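Local coordinates for protein acetolactate synthase isozyme 1 large subunit (Escherichia coli, PDB 6LPI) that binds thiamine diphosphate, a magnesium ion and flavin-adenine dinucleotide as the large subunit of an enzyme of the thiamine diphosphate-dependent family, at residues 277-282 with 301-306; 214-219 with 238-243; 199-204 with 321-326. One frame throughout, in Å; residues are numbered along the deposited sequence.

Contact 1: residues 277-282 with 301-306; sequences DLLIVL and AKIIHV
Strands 278-282 and 302-306 pair in parallel within the six-stranded sheet of the central domain, with Leu-278 beside Lys-302 and Leu-282 beside Val-306. They are the two strands of a beta-alpha-beta unit whose helix is the short 288-291. Five backbone hydrogen bonds alternate between the partners. The ladder starts with Lys-302 N to Asp-277 O (3.0 Å), runs through Leu-279, Ile-304 and Val-281, and ends with Val-306 N to Val-281 O (2.9 Å).

The side chains sort onto the two faces of the sheet. On the face of Leu-278, Ile-304 and Val-306, CD1 of Leu-278 reaches across to CG1 of Ile-304 at 3.7 Å. Leu-278 CG points away from the backbone N (chi1 167°), which swings this methyl toward the neighbouring strand. At the far end Leu-282 and Val-306 lie side by side, CD2 to CG2 at 3.6 Å. On the other face Leu-279 runs alongside Ile-303, and its CD1 meets CG1 of Ile-303 at 3.7 Å. Val-281 turns CG2 to Ile-303 and CG1 to the His-305 ring, 3.8 Å from CD2. The carbonyl O of Val-281 lies at the edge of that ring, in its plane. His-305 NE2 is hydrogen-bonded to Ala-284 O, and Phe-286 meets the ring edge-to-face. These two partners would limit rotation of the imidazole.

The Asp-277 carboxylate takes hydrogen bonds from the backbone N atoms of Lys-212 and Arg-213, just before strand 214-218. That strand pairs with 278-282 on the side away from 302-306. Helix 198-210 packs on Leu-278 and Ile-280, while helix 327-334 reaches Leu-282 and Val-306.

Contact 2: residues 214-219 with 238-243; sequences PVLYLG and LPTTMT. With FAD (flavin-adenine dinucleotide), chain I.
This contact pairs the two strands of the first beta-alpha-beta unit of the FAD-binding central domain, and its Gly-219 and Thr-243 meet at the flavin-adenine dinucleotide. Strands 214-218 and 240-242 run parallel, at 26° to each other. Four backbone hydrogen bonds join the segments; the first is Leu-216 N to Pro-239 O (2.8 Å) and the last Thr-243 N to Leu-218 O (2.9 Å).

At the start, CG of Pro-214 meets CD2 of Leu-238 at 3.6 Å, the two side chains crossing at about a right angle. Leu-216 and Thr-240 lie side by side, CD2 to CG2 at 3.5 Å. Helix 226-235, which links the strands, covers this face with Leu-232 and Ala-233. The strand order, with 214-218 and 278-282 adjacent in the middle of the sheet, is that of a Rossmann-like fold. In such folds the ligand lies at the C-terminal ends of the strands, as it does here.

Thr-243 faces both the strand and the ligand. With chi1 at 62°, OG1 turns to the ligand and CG2 to Tyr-217. CG2 comes to the edge of the Tyr-217 ring, in the ring plane, 3.5 Å from CE1. OG1 donates a hydrogen bond to O2P of FAD at 3.1 Å. A weak bond from Met-245 N also reaches OG1. Gly-219 CA lies beside the same phosphate oxygen, and Gly-220 N is hydrogen-bonded to FAD.

Contact 3: residues 199-204 with 321-326; sequences ESIRDA and VAIQAD. With FAD (flavin-adenine dinucleotide), chain I.
Val-321 and Ile-323 of strand 321-324 pack against one side of residues 199-204 of helix 198-210, by van der Waals packing mostly of aliphatic side chains. No hydrogen bond joins the two segments. The isopropyl group of Val-321 spreads along the helix. Its CG1 sits by the backbone O of Ser-200 (3.9 Å) and by CB of Ala-204 (4.3 Å). Its other methyl, CG2, touches CB of Asp-203 at 4.1 Å. Further along, Ile-201 and Ile-323 cross at about a right angle; as modelled, their CD1 atoms lie 4.1 Å apart, though the position of the Ile-323 tip is uncertain. Phe-196 and helix 327-334 pack against this same pair.

The polar contacts lie past the strand and do not involve the helix. Asp-326 OD1 accepts a hydrogen bond from N6A of the FAD adenine at 3.0 Å. The other carboxylate oxygen, OD2, caps Asp-329 N at the start of helix 327-334. The two bonds would fix the carboxylate beside the adenine amino group.

A helix laid over the edge strand of a parallel sheet, with the adenine bound just beyond the strand's C-terminal end, fits the Rossmann-like layout of this domain.

All three contacts involve one parallel sheet; contact 3 adds a helix lying over its edge strand. Contact 1 is central, its centre 9 Å from that of contact 2 and 11 Å from that of contact 3. Strand 278-282 bonds to strand 214-218, with Ile-280 O probably hydrogen-bonded to Tyr-217 N at 2.8 Å. Strand 302-307 likewise bonds to 321-324, with His-305 N probably bonded to Val-321 O at 3.0 Å. Contacts 2 and 3 do not touch; their nearest atoms are about 9 Å apart. FAD links them: contact 2 holds a phosphate and contact 3 the adenine. Val-306 of contact 1 also comes near the adenine, its nearest side-chain atom about 5 Å from FAD.

Contact 1: residues 277-282 with 301-306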
loop_
_atom_site.group_PDB
_atom_site.type_symbol
_atom_site.label_atom_id
_atom_site.label_comp_id
_atom_site.label_asym_id
_atom_site.label_seq_id
_atom_site.Cartn_x
_atom_site.Cartn_y
_atom_site.Cartn_z
ATOM N N ASP B 277 8.801 5.574 27.152
ATOM C CA ASP B 277 9.931 6.499 27.128
ATOM C C ASP B 277 10.834 6.326 25.911
ATOM O O ASP B 277 11.713 7.161 25.694
ATOM C CB ASP B 277 10.768 6.386 28.419
ATOM C CG ASP B 277 11.507 5.041 28.566
ATOM O OD1 ASP B 277 11.273 4.112 27.770
ATOM O OD2 ASP B 277 12.341 4.928 29.505
ATOM N N LEU B 278 10.636 5.280 25.114
ATOM C CA LEU B 278 11.331 5.123 23.843
ATOM C C LEU B 278 10.498 4.240 22.930
ATOM O O LEU B 278 10.034 3.182 23.361
ATOM C CB LEU B 278 12.703 4.475 24.033
ATOM C CG LEU B 278 13.362 3.980 22.753
ATOM C CD1 LEU B 278 14.165 5.114 22.110
ATOM C CD2 LEU B 278 14.222 2.776 23.079
ATOM N N LEU B 279 10.272 4.667 21.698
ATOM C CA LEU B 279 9.590 3.805 20.744
ATOM C C LEU B 279 10.514 3.521 19.571
ATOM O O LEU B 279 11.216 4.417 19.084
ATOM C CB LEU B 279 8.207 4.301 20.295
ATOM C CG LEU B 279 7.650 5.627 19.893
ATOM C CD1 LEU B 279 7.988 5.826 18.481
ATOM C CD2 LEU B 279 6.158 5.552 20.042
ATOM N N ILE B 280 10.570 2.245 19.206
ATOM C CA ILE B 280 11.361 1.716 18.102
ATOM C C ILE B 280 10.439 1.537 16.911
ATOM O O ILE B 280 9.573 0.660 16.909
ATOM C CB ILE B 280 12.015 0.379 18.468
ATOM C CG1 ILE B 280 12.654 0.426 19.864
ATOM C CG2 ILE B 280 12.926 -0.078 17.358
ATOM C CD1 ILE B 280 11.869 -0.289 20.910
ATOM N N VAL B 281 10.567 2.397 15.920
ATOM C CA VAL B 281 9.631 2.431 14.808
ATOM C C VAL B 281 10.307 1.770 13.613
ATOM O O VAL B 281 11.278 2.301 13.058
ATOM C CB VAL B 281 9.211 3.868 14.489
ATOM C CG1 VAL B 281 8.041 3.871 13.514
ATOM C CG2 VAL B 281 8.894 4.584 15.759
ATOM N N LEU B 282 9.794 0.612 13.209
ATOM C CA LEU B 282 10.303 -0.098 12.050
ATOM C C LEU B 282 9.195 -0.188 11.025
ATOM O O LEU B 282 8.122 -0.717 11.323
ATOM C CB LEU B 282 10.792 -1.486 12.420
ATOM C CG LEU B 282 11.657 -1.514 13.660
ATOM C CD1 LEU B 282 11.992 -2.944 14.055
ATOM C CD2 LEU B 282 12.912 -0.734 13.351
ATOM N N ALA B 301 8.769 10.267 24.803
ATOM C CA ALA B 301 9.444 9.125 24.216
ATOM C C ALA B 301 10.501 9.617 23.248
ATOM O O ALA B 301 10.230 10.474 22.392
ATOM C CB ALA B 301 8.460 8.204 23.477
ATOM N N LYS B 302 11.716 9.128 23.440
ATOM C CA LYS B 302 12.724 9.255 22.414
ATOM C C LYS B 302 12.378 8.260 21.320
ATOM O O LYS B 302 11.709 7.254 21.566
ATOM C CB LYS B 302 14.119 9.015 22.978
ATOM C CG LYS B 302 14.484 9.983 24.076
ATOM C CD LYS B 302 15.895 10.468 23.963
ATOM C CE LYS B 302 16.074 11.718 24.796
ATOM N NZ LYS B 302 15.057 12.723 24.377
ATOM N N ILE B 303 12.785 8.561 20.098
ATOM C CA ILE B 303 12.339 7.775 18.963
ATOM C C ILE B 303 13.534 7.265 18.180
ATOM O O ILE B 303 14.467 8.022 17.868
ATOM C CB ILE B 303 11.384 8.579 18.061
ATOM C CG1 ILE B 303 10.078 8.858 18.825
ATOM C CG2 ILE B 303 11.170 7.863 16.725
ATOM C CD1 ILE B 303 9.082 9.710 18.089
ATOM N N ILE B 304 13.480 5.982 17.842
ATOM C CA ILE B 304 14.328 5.408 16.813
ATOM C C ILE B 304 13.421 5.062 15.639
ATOM O O ILE B 304 12.320 4.523 15.817
ATOM C CB ILE B 304 15.080 4.163 17.319
ATOM C CG1 ILE B 304 15.517 4.349 18.766
ATOM C CG2 ILE B 304 16.275 3.870 16.437
ATOM C CD1 ILE B 304 16.078 3.081 19.385
ATOM N N HIS B 305 13.881 5.382 14.440
ATOM C CA HIS B 305 13.059 5.245 13.255
ATOM C C HIS B 305 13.938 4.662 12.156
ATOM O O HIS B 305 14.907 5.308 11.736
ATOM C CB HIS B 305 12.474 6.618 12.871
ATOM C CG HIS B 305 11.408 6.559 11.817
ATOM N ND1 HIS B 305 10.994 7.672 11.118
ATOM C CD2 HIS B 305 10.661 5.530 11.355
ATOM C CE1 HIS B 305 10.049 7.331 10.261
ATOM N NE2 HIS B 305 9.824 6.037 10.391
ATOM N N VAL B 306 13.573 3.480 11.658
ATOM C CA VAL B 306 14.288 2.798 10.573
ATOM C C VAL B 306 13.339 2.660 9.401
ATOM O O VAL B 306 12.328 1.952 9.496
ATOM C CB VAL B 306 14.809 1.406 10.974
ATOM C CG1 VAL B 306 15.724 0.860 9.886
ATOM C CG2 VAL B 306 15.576 1.476 12.276
#

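Contact 2: residues 214-219 with 238-243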
loop_
_atom_site.group_PDB
_atom_site.type_symbol
_atom_site.label_atom_id
_atom_site.label_comp_id
_atom_site.label_asym_id
_atom_site.label_seq_id
_atom_site.Cartn_x
_atom_site.Cartn_y
_atom_site.Cartn_z
ATOM N N PRO B 214 10.117 0.689 26.767
ATOM C CA PRO B 214 10.096 0.746 25.306
ATOM C C PRO B 214 8.901 0.011 24.720
ATOM O O PRO B 214 8.361 -0.938 25.294
ATOM C CB PRO B 214 11.401 0.036 24.921
ATOM C CG PRO B 214 11.531 -1.022 25.978
ATOM C CD PRO B 214 10.939 -0.430 27.255
ATOM N N VAL B 215 8.489 0.481 23.547
ATOM C CA VAL B 215 7.499 -0.212 22.742
ATOM C C VAL B 215 8.046 -0.297 21.334
ATOM O O VAL B 215 8.790 0.585 20.880
ATOM C CB VAL B 215 6.103 0.447 22.731
ATOM C CG1 VAL B 215 5.694 0.913 24.112
ATOM C CG2 VAL B 215 6.038 1.527 21.691
ATOM N N LEU B 216 7.741 -1.408 20.679
ATOM C CA LEU B 216 8.148 -1.658 19.308
ATOM C C LEU B 216 6.931 -1.401 18.426
ATOM O O LEU B 216 5.855 -1.947 18.669
ATOM C CB LEU B 216 8.701 -3.080 19.173
ATOM C CG LEU B 216 9.011 -3.725 17.834
ATOM C CD1 LEU B 216 10.181 -3.025 17.205
ATOM C CD2 LEU B 216 9.380 -5.170 18.055
ATOM N N TYR B 217 7.072 -0.489 17.502
ATOM C CA TYR B 217 5.981 0.014 16.682
ATOM C C TYR B 217 6.235 -0.455 15.245
ATOM O O TYR B 217 7.111 0.064 14.552
ATOM C CB TYR B 217 5.917 1.533 16.870
ATOM C CG TYR B 217 5.112 2.364 15.907
ATOM C CD1 TYR B 217 4.142 1.816 15.084
ATOM C CD2 TYR B 217 5.356 3.713 15.809
ATOM C CE1 TYR B 217 3.437 2.600 14.211
ATOM C CE2 TYR B 217 4.665 4.501 14.933
ATOM C CZ TYR B 217 3.705 3.943 14.139
ATOM O OH TYR B 217 3.015 4.746 13.268
ATOM N N LEU B 218 5.474 -1.452 14.811
ATOM C CA LEU B 218 5.644 -2.082 13.507
ATOM C C LEU B 218 4.673 -1.551 12.470
ATOM O O LEU B 218 3.499 -1.307 12.767
ATOM C CB LEU B 218 5.480 -3.595 13.610
ATOM C CG LEU B 218 6.312 -4.188 14.712
ATOM C CD1 LEU B 218 6.144 -5.723 14.682
ATOM C CD2 LEU B 218 7.745 -3.746 14.416
ATOM N N GLY B 219 5.190 -1.388 11.246
ATOM C CA GLY B 219 4.401 -0.970 10.108
ATOM C C GLY B 219 4.532 -1.944 8.950
ATOM O O GLY B 219 5.195 -2.979 9.047
ATOM N N LEU B 238 9.917 -6.711 24.259
ATOM C CA LEU B 238 9.313 -5.429 23.930
ATOM C C LEU B 238 7.816 -5.600 23.752
ATOM O O LEU B 238 7.386 -6.489 23.009
ATOM C CB LEU B 238 9.907 -4.895 22.645
ATOM C CG LEU B 238 11.426 -4.793 22.718
ATOM C CD1 LEU B 238 11.959 -4.191 21.436
ATOM C CD2 LEU B 238 11.868 -4.009 23.948
ATOM N N PRO B 239 6.991 -4.819 24.437
ATOM C CA PRO B 239 5.601 -4.686 23.996
ATOM C C PRO B 239 5.587 -4.205 22.553
ATOM O O PRO B 239 6.267 -3.242 22.204
ATOM C CB PRO B 239 5.028 -3.640 24.963
ATOM C CG PRO B 239 5.815 -3.846 26.224
ATOM C CD PRO B 239 7.194 -4.315 25.807
ATOM N N THR B 240 4.866 -4.916 21.690
ATOM C CA THR B 240 4.862 -4.593 20.265
ATOM C C THR B 240 3.463 -4.250 19.778
ATOM O O THR B 240 2.514 -5.003 20.000
ATOM C CB THR B 240 5.432 -5.744 19.452
ATOM O OG1 THR B 240 4.486 -6.806 19.475
ATOM C CG2 THR B 240 6.704 -6.240 20.073
ATOM N N THR B 241 3.338 -3.088 19.157
ATOM C CA THR B 241 2.102 -2.649 18.538
ATOM C C THR B 241 2.274 -2.674 17.025
ATOM O O THR B 241 3.374 -2.461 16.506
ATOM C CB THR B 241 1.710 -1.245 19.023
ATOM O OG1 THR B 241 0.407 -0.909 18.532
ATOM C CG2 THR B 241 2.697 -0.197 18.546
ATOM N N MET B 242 1.176 -2.883 16.307
ATOM C CA MET B 242 1.249 -2.915 14.856
ATOM C C MET B 242 0.243 -1.944 14.258
ATOM O O MET B 242 -0.797 -1.656 14.853
ATOM C CB MET B 242 0.999 -4.319 14.311
ATOM C CG MET B 242 1.958 -5.376 14.795
ATOM S SD MET B 242 1.159 -6.997 14.969
ATOM C CE MET B 242 0.416 -6.891 16.598
ATOM N N THR B 243 0.580 -1.408 13.094
ATOM C CA THR B 243 -0.394 -0.649 12.326
ATOM C C THR B 243 -1.367 -1.601 11.650
ATOM O O THR B 243 -1.184 -2.817 11.669
ATOM C CB THR B 243 0.297 0.189 11.265
ATOM O OG1 THR B 243 0.964 -0.699 10.364
ATOM C CG2 THR B 243 1.305 1.121 11.893
HETATM P PA FAD I . 2.713 1.724 5.266
HETATM O O1A FAD I . 2.130 0.365 5.229
HETATM O O2A FAD I . 2.438 2.622 4.089
HETATM O O5B FAD I . 4.246 1.398 5.459
HETATM C C5B FAD I . 5.226 1.757 4.465
HETATM C C4B FAD I . 6.427 2.298 5.193
HETATM O O4B FAD I . 7.411 1.248 5.393
HETATM C C3B FAD I . 7.162 3.416 4.462
HETATM O O3B FAD I . 7.630 4.358 5.428
HETATM C C2B FAD I . 8.262 2.639 3.730
HETATM O O2B FAD I . 9.380 3.423 3.339
HETATM C C1B FAD I . 8.642 1.659 4.831
HETATM N N9A FAD I . 9.373 0.482 4.392
HETATM C C8A FAD I . 9.020 -0.410 3.415
HETATM N N7A FAD I . 9.875 -1.394 3.255
HETATM C C5A FAD I . 10.860 -1.130 4.194
HETATM C C6A FAD I . 12.058 -1.792 4.531
HETATM N N6A FAD I . 12.484 -2.909 3.936
HETATM N N1A FAD I . 12.820 -1.253 5.508
HETATM C C2A FAD I . 12.406 -0.131 6.104
HETATM N N3A FAD I . 11.297 0.575 5.877
HETATM C C4A FAD I . 10.564 0.025 4.900
HETATM N N1 FAD I . -4.031 2.431 10.709
HETATM C C2 FAD I . -3.657 2.314 12.014
HETATM O O2 FAD I . -2.484 2.154 12.325
HETATM N N3 FAD I . -4.611 2.361 13.015
HETATM C C4 FAD I . -5.968 2.522 12.833
HETATM O O4 FAD I . -6.721 2.544 13.803
HETATM C C4X FAD I . -6.358 2.657 11.437
HETATM N N5 FAD I . -7.635 2.814 11.158
HETATM C C5X FAD I . -7.998 2.923 9.821
HETATM C C6 FAD I . -9.348 3.079 9.497
HETATM C C7 FAD I . -9.757 3.179 8.168
HETATM C C7M FAD I . -11.217 3.364 7.851
HETATM C C8 FAD I . -8.801 3.129 7.140
HETATM C C8M FAD I . -9.213 3.252 5.693
HETATM C C9 FAD I . -7.455 2.974 7.461
HETATM C C9A FAD I . -7.047 2.882 8.786
HETATM N N10 FAD I . -5.689 2.721 9.138
HETATM C C10 FAD I . -5.311 2.602 10.448
HETATM C "C1'" FAD I . -4.650 2.659 8.111
HETATM C "C2'" FAD I . -3.943 3.991 7.911
HETATM O "O2'" FAD I . -4.697 4.821 7.027
HETATM C "C3'" FAD I . -2.568 3.745 7.291
HETATM O "O3'" FAD I . -2.715 3.022 6.074
HETATM C "C4'" FAD I . -1.599 2.983 8.188
HETATM O "O4'" FAD I . -1.795 3.403 9.533
HETATM C "C5'" FAD I . -0.158 3.204 7.793
HETATM O "O5'" FAD I . 0.649 2.150 8.347
HETATM P P FAD I . 2.172 2.078 8.046
HETATM O O1P FAD I . 2.887 3.148 8.871
HETATM O O2P FAD I . 2.581 0.792 8.170
HETATM O O3P FAD I . 2.212 2.505 6.553
#

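Contact 3: residues 199-204 with 321-326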
loop_
_atom_site.group_PDB
_atom_site.type_symbol
_atom_site.label_atom_id
_atom_site.label_comp_id
_atom_site.label_asym_id
_atom_site.label_seq_id
_atom_site.Cartn_x
_atom_site.Cartn_y
_atom_site.Cartn_z
ATOM N N GLU B 199 27.778 3.192 13.983
ATOM C CA GLU B 199 27.545 4.028 15.158
ATOM C C GLU B 199 26.052 4.179 15.430
ATOM O O GLU B 199 25.616 4.205 16.585
ATOM C CB GLU B 199 28.200 5.401 14.979
ATOM C CG GLU B 199 27.381 6.547 15.596
ATOM C CD GLU B 199 28.140 7.869 15.759
ATOM O OE1 GLU B 199 28.922 8.245 14.853
ATOM O OE2 GLU B 199 27.928 8.539 16.799
ATOM N N SER B 200 25.259 4.309 14.368
ATOM C CA SER B 200 23.805 4.370 14.486
ATOM C C SER B 200 23.231 3.134 15.175
ATOM O O SER B 200 22.417 3.249 16.099
ATOM C CB SER B 200 23.227 4.528 13.104
ATOM O OG SER B 200 23.957 5.505 12.414
ATOM N N ILE B 201 23.585 1.940 14.680
ATOM C CA ILE B 201 23.133 0.696 15.305
ATOM C C ILE B 201 23.598 0.603 16.755
ATOM O O ILE B 201 22.844 0.162 17.630
ATOM C CB ILE B 201 23.589 -0.526 14.476
ATOM C CG1 ILE B 201 22.799 -0.616 13.171
ATOM C CG2 ILE B 201 23.443 -1.813 15.255
ATOM C CD1 ILE B 201 23.398 0.151 12.077
ATOM N N ARG B 202 24.835 1.019 17.040
ATOM C CA ARG B 202 25.293 1.042 18.430
ATOM C C ARG B 202 24.418 1.965 19.281
ATOM O O ARG B 202 23.999 1.598 20.388
ATOM C CB ARG B 202 26.765 1.453 18.503
ATOM C CG ARG B 202 27.713 0.388 18.000
ATOM C CD ARG B 202 28.164 -0.516 19.122
ATOM N NE ARG B 202 29.075 -1.548 18.635
ATOM C CZ ARG B 202 29.599 -2.507 19.394
ATOM N NH1 ARG B 202 30.428 -3.405 18.865
ATOM N NH2 ARG B 202 29.285 -2.569 20.684
ATOM N N ASP B 203 24.122 3.167 18.771
ATOM C CA ASP B 203 23.393 4.145 19.560
ATOM C C ASP B 203 21.968 3.692 19.816
ATOM O O ASP B 203 21.439 3.890 20.922
ATOM C CB ASP B 203 23.354 5.475 18.824
ATOM C CG ASP B 203 24.696 6.153 18.767
ATOM O OD1 ASP B 203 25.579 5.814 19.592
ATOM O OD2 ASP B 203 24.865 7.040 17.904
ATOM N N ALA B 204 21.347 3.052 18.828
ATOM C CA ALA B 204 20.027 2.473 19.048
ATOM C C ALA B 204 20.085 1.333 20.060
ATOM O O ALA B 204 19.242 1.254 20.959
ATOM C CB ALA B 204 19.424 2.010 17.725
ATOM N N VAL B 321 17.376 8.708 16.642
ATOM C CA VAL B 321 18.252 7.919 15.795
ATOM C C VAL B 321 17.438 7.559 14.563
ATOM O O VAL B 321 16.350 6.987 14.680
ATOM C CB VAL B 321 18.769 6.661 16.508
ATOM C CG1 VAL B 321 19.421 5.695 15.514
ATOM C CG2 VAL B 321 19.719 7.052 17.599
ATOM N N ALA B 322 17.955 7.916 13.392
ATOM C CA ALA B 322 17.294 7.687 12.117
ATOM C C ALA B 322 18.230 6.870 11.243
ATOM O O ALA B 322 19.371 7.276 10.996
ATOM C CB ALA B 322 16.936 9.008 11.438
ATOM N N ILE B 323 17.747 5.729 10.777
ATOM C CA ILE B 323 18.481 4.866 9.868
ATOM C C ILE B 323 17.667 4.768 8.598
ATOM O O ILE B 323 16.478 4.433 8.651
ATOM C CB ILE B 323 18.655 3.455 10.447
ATOM C CG1 ILE B 323 19.451 3.503 11.737
ATOM C CG2 ILE B 323 19.294 2.510 9.417
ATOM C CD1 ILE B 323 20.823 3.250 11.528
ATOM N N GLN B 324 18.302 5.018 7.464
ATOM C CA GLN B 324 17.649 4.790 6.182
ATOM C C GLN B 324 18.201 3.461 5.714
ATOM O O GLN B 324 19.321 3.386 5.203
ATOM C CB GLN B 324 17.930 5.878 5.165
ATOM C CG GLN B 324 17.317 5.509 3.857
ATOM C CD GLN B 324 17.955 6.202 2.710
ATOM O OE1 GLN B 324 18.924 6.938 2.884
ATOM N NE2 GLN B 324 17.408 5.994 1.518
ATOM N N ALA B 325 17.410 2.412 5.865
ATOM C CA ALA B 325 17.900 1.092 5.519
ATOM C C ALA B 325 16.732 0.130 5.427
ATOM O O ALA B 325 15.587 0.470 5.738
ATOM C CB ALA B 325 18.897 0.600 6.564
ATOM N N ASP B 326 17.039 -1.070 4.949
ATOM C CA ASP B 326 16.114 -2.185 5.043
ATOM C C ASP B 326 16.083 -2.736 6.469
ATOM O O ASP B 326 17.129 -2.916 7.093
ATOM C CB ASP B 326 16.523 -3.265 4.056
ATOM C CG ASP B 326 15.859 -4.567 4.348
ATOM O OD1 ASP B 326 14.773 -4.817 3.782
ATOM O OD2 ASP B 326 16.424 -5.330 5.155
HETATM P PA FAD I . 2.713 1.724 5.266
HETATM O O1A FAD I . 2.130 0.365 5.229
HETATM O O2A FAD I . 2.438 2.622 4.089
HETATM O O5B FAD I . 4.246 1.398 5.459
HETATM C C5B FAD I . 5.226 1.757 4.465
HETATM C C4B FAD I . 6.427 2.298 5.193
HETATM O O4B FAD I . 7.411 1.248 5.393
HETATM C C3B FAD I . 7.162 3.416 4.462
HETATM O O3B FAD I . 7.630 4.358 5.428
HETATM C C2B FAD I . 8.262 2.639 3.730
HETATM O O2B FAD I . 9.380 3.423 3.339
HETATM C C1B FAD I . 8.642 1.659 4.831
HETATM N N9A FAD I . 9.373 0.482 4.392
HETATM C C8A FAD I . 9.020 -0.410 3.415
HETATM N N7A FAD I . 9.875 -1.394 3.255
HETATM C C5A FAD I . 10.860 -1.130 4.194
HETATM C C6A FAD I . 12.058 -1.792 4.531
HETATM N N6A FAD I . 12.484 -2.909 3.936
HETATM N N1A FAD I . 12.820 -1.253 5.508
HETATM C C2A FAD I . 12.406 -0.131 6.104
HETATM N N3A FAD I . 11.297 0.575 5.877
HETATM C C4A FAD I . 10.564 0.025 4.900
HETATM N N1 FAD I . -4.031 2.431 10.709
HETATM C C2 FAD I . -3.657 2.314 12.014
HETATM O O2 FAD I . -2.484 2.154 12.325
HETATM N N3 FAD I . -4.611 2.361 13.015
HETATM C C4 FAD I . -5.968 2.522 12.833
HETATM O O4 FAD I . -6.721 2.544 13.803
HETATM C C4X FAD I . -6.358 2.657 11.437
HETATM N N5 FAD I . -7.635 2.814 11.158
HETATM C C5X FAD I . -7.998 2.923 9.821
HETATM C C6 FAD I . -9.348 3.079 9.497
HETATM C C7 FAD I . -9.757 3.179 8.168
HETATM C C7M FAD I . -11.217 3.364 7.851
HETATM C C8 FAD I . -8.801 3.129 7.140
HETATM C C8M FAD I . -9.213 3.252 5.693
HETATM C C9 FAD I . -7.455 2.974 7.461
HETATM C C9A FAD I . -7.047 2.882 8.786
HETATM N N10 FAD I . -5.689 2.721 9.138
HETATM C C10 FAD I . -5.311 2.602 10.448
HETATM C "C1'" FAD I . -4.650 2.659 8.111
HETATM C "C2'" FAD I . -3.943 3.991 7.911
HETATM O "O2'" FAD I . -4.697 4.821 7.027
HETATM C "C3'" FAD I . -2.568 3.745 7.291
HETATM O "O3'" FAD I . -2.715 3.022 6.074
HETATM C "C4'" FAD I . -1.599 2.983 8.188
HETATM O "O4'" FAD I . -1.795 3.403 9.533
HETATM C "C5'" FAD I . -0.158 3.204 7.793
HETATM O "O5'" FAD I . 0.649 2.150 8.347
HETATM P P FAD I . 2.172 2.078 8.046
HETATM O O1P FAD I . 2.887 3.148 8.871
HETATM O O2P FAD I . 2.581 0.792 8.170
HETATM O O3P FAD I . 2.212 2.505 6.553
#